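Local coordinates for protein PML (Homo sapiens, PDB 6IMQ) that probably contributes to the formation of PML nuclear bodies through multimers of its zinc-binding B1-box, a process linked to leukemogenesis, at residues A19-F24 / K33-H38. Residues are numbered along the deposited sequence; the frame is centred on the assembly and turned at random.
Sequences ADFWCF and KCFEAH. With ZN (zinc ion), chain I; ZN (zinc ion), chain H.
Phe-21 and Phe-35 lie ring on ring in an offset stack that packs strand 21-23 against helix 32-41 of the B-box zinc finger. The planes are only 7° from parallel and the centroids 3.9 Å apart, although the two side chains cross at about a right angle. CD2 of Phe-35 sits over the centre of the Phe-21 ring; in return, CD2 of Phe-21 lies nearer the rim of the Phe-35 ring, 3.4 Å from CE2 of Phe-35. CB of Phe-21 adds a CH-pi contact over the same Phe-35 face, 3.9 Å from the centroid. Phe-35 already points its CB at the strand, and a chi1 of -178°, which sets CG opposite the backbone N, carries the ring on to lie flat on Phe-21. Replacing Phe-21 with an alanine would probably leave a face of Phe-35 without its stacking partner and open a gap between strand and helix. Pro-48 and Ala-32 also touch Phe-21, while Leu-30 and Ala-46 pack on Phe-35. One helical turn beyond Phe-35, His-38 joins Cys-23 on a zinc ion completed by Cys-26 and His-44, a metal cross-link between the same two elements. Cys-34 instead binds the second zinc, with Cys-12, Cys-15 and Cys-31. At the first site, Cys-23 SG lies 2.3 Å from the metal and His-38 NE2 2.0 Å, and the sulfur stands oblique to the imidazole, 3.4 Å from NE2.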
# COMPACT_ATOMS: atom_id res chain seq x y z
N ALA B 19 -3.13 3.19 -12.14
CA ALA B 19 -3.32 2.70 -10.79
C ALA B 19 -2.46 3.48 -9.81
O ALA B 19 -1.37 3.97 -10.14
CB ALA B 19 -2.99 1.21 -10.70
N ASP B 20 -2.97 3.62 -8.59
CA ASP B 20 -2.24 4.28 -7.52
C ASP B 20 -2.30 3.53 -6.21
O ASP B 20 -1.54 3.86 -5.29
CB ASP B 20 -2.77 5.70 -7.30
CG ASP B 20 -2.50 6.61 -8.47
OD1 ASP B 20 -1.39 6.53 -9.05
OD2 ASP B 20 -3.40 7.40 -8.81
N PHE B 21 -3.17 2.54 -6.08
CA PHE B 21 -3.37 1.82 -4.84
C PHE B 21 -3.52 0.35 -5.13
O PHE B 21 -3.91 -0.07 -6.23
CB PHE B 21 -4.59 2.35 -4.08
CG PHE B 21 -4.43 3.75 -3.62
CD1 PHE B 21 -4.69 4.81 -4.47
CD2 PHE B 21 -3.98 4.01 -2.34
CE1 PHE B 21 -4.53 6.10 -4.04
CE2 PHE B 21 -3.82 5.30 -1.90
CZ PHE B 21 -4.09 6.35 -2.75
N TRP B 22 -3.14 -0.44 -4.14
CA TRP B 22 -3.28 -1.89 -4.15
C TRP B 22 -4.07 -2.26 -2.91
O TRP B 22 -3.72 -1.83 -1.80
CB TRP B 22 -1.92 -2.57 -4.16
CG TRP B 22 -1.97 -4.06 -3.93
CD1 TRP B 22 -1.62 -4.72 -2.79
CD2 TRP B 22 -2.36 -5.07 -4.86
NE1 TRP B 22 -1.77 -6.07 -2.95
CE2 TRP B 22 -2.22 -6.32 -4.22
CE3 TRP B 22 -2.81 -5.04 -6.19
CZ2 TRP B 22 -2.53 -7.52 -4.85
CZ3 TRP B 22 -3.12 -6.24 -6.81
CH2 TRP B 22 -2.97 -7.46 -6.14
N CYS B 23 -5.13 -3.01 -3.09
CA CYS B 23 -5.91 -3.51 -1.97
C CYS B 23 -5.49 -4.94 -1.67
O CYS B 23 -5.56 -5.81 -2.54
CB CYS B 23 -7.41 -3.44 -2.24
SG CYS B 23 -8.28 -4.08 -0.81
N PHE B 24 -5.11 -5.19 -0.42
CA PHE B 24 -4.63 -6.52 -0.04
C PHE B 24 -5.77 -7.53 0.06
O PHE B 24 -5.53 -8.73 -0.15
CB PHE B 24 -3.88 -6.43 1.28
CG PHE B 24 -2.58 -5.70 1.19
CD1 PHE B 24 -1.51 -6.27 0.52
CD2 PHE B 24 -2.41 -4.45 1.76
CE1 PHE B 24 -0.31 -5.62 0.42
CE2 PHE B 24 -1.21 -3.79 1.66
CZ PHE B 24 -0.15 -4.38 0.98
N LYS B 33 -9.28 7.97 -7.50
CA LYS B 33 -10.72 8.23 -7.43
C LYS B 33 -11.51 6.96 -7.16
O LYS B 33 -12.42 6.96 -6.32
CB LYS B 33 -11.14 8.96 -8.71
CG LYS B 33 -12.06 8.23 -9.65
CD LYS B 33 -13.48 8.68 -9.42
CE LYS B 33 -14.40 7.55 -9.70
NZ LYS B 33 -14.72 7.27 -11.10
N CYS B 34 -11.17 5.85 -7.81
CA CYS B 34 -11.82 4.59 -7.46
C CYS B 34 -11.41 4.14 -6.06
O CYS B 34 -12.21 3.53 -5.35
CB CYS B 34 -11.51 3.52 -8.49
SG CYS B 34 -12.31 3.85 -10.10
N PHE B 35 -10.19 4.46 -5.64
CA PHE B 35 -9.77 4.06 -4.31
C PHE B 35 -10.56 4.79 -3.22
O PHE B 35 -10.94 4.18 -2.23
CB PHE B 35 -8.29 4.29 -4.12
CG PHE B 35 -7.80 3.84 -2.79
CD1 PHE B 35 -7.84 2.51 -2.44
CD2 PHE B 35 -7.32 4.76 -1.88
CE1 PHE B 35 -7.40 2.09 -1.21
CE2 PHE B 35 -6.87 4.35 -0.65
CZ PHE B 35 -6.90 3.01 -0.32
N GLU B 36 -10.81 6.10 -3.39
CA GLU B 36 -11.60 6.81 -2.39
C GLU B 36 -12.99 6.20 -2.24
O GLU B 36 -13.53 6.12 -1.12
CB GLU B 36 -11.68 8.30 -2.74
CG GLU B 36 -10.31 8.94 -2.98
CD GLU B 36 -10.09 10.23 -2.20
OE1 GLU B 36 -11.05 10.77 -1.61
OE2 GLU B 36 -8.93 10.71 -2.19
N ALA B 37 -13.59 5.73 -3.34
CA ALA B 37 -14.88 5.05 -3.23
C ALA B 37 -14.75 3.73 -2.49
O ALA B 37 -15.59 3.37 -1.66
CB ALA B 37 -15.49 4.83 -4.62
N HIS B 38 -13.70 2.97 -2.79
CA HIS B 38 -13.44 1.71 -2.10
C HIS B 38 -13.30 1.93 -0.59
O HIS B 38 -13.84 1.15 0.20
CB HIS B 38 -12.21 1.09 -2.74
CG HIS B 38 -11.63 -0.06 -1.99
ND1 HIS B 38 -10.76 0.11 -0.93
CD2 HIS B 38 -11.73 -1.40 -2.17
CE1 HIS B 38 -10.38 -1.07 -0.48
NE2 HIS B 38 -10.96 -2.00 -1.21
ZN ZN I . -10.58 -3.94 -1.12
ZN ZN H . -10.35 3.97 -11.32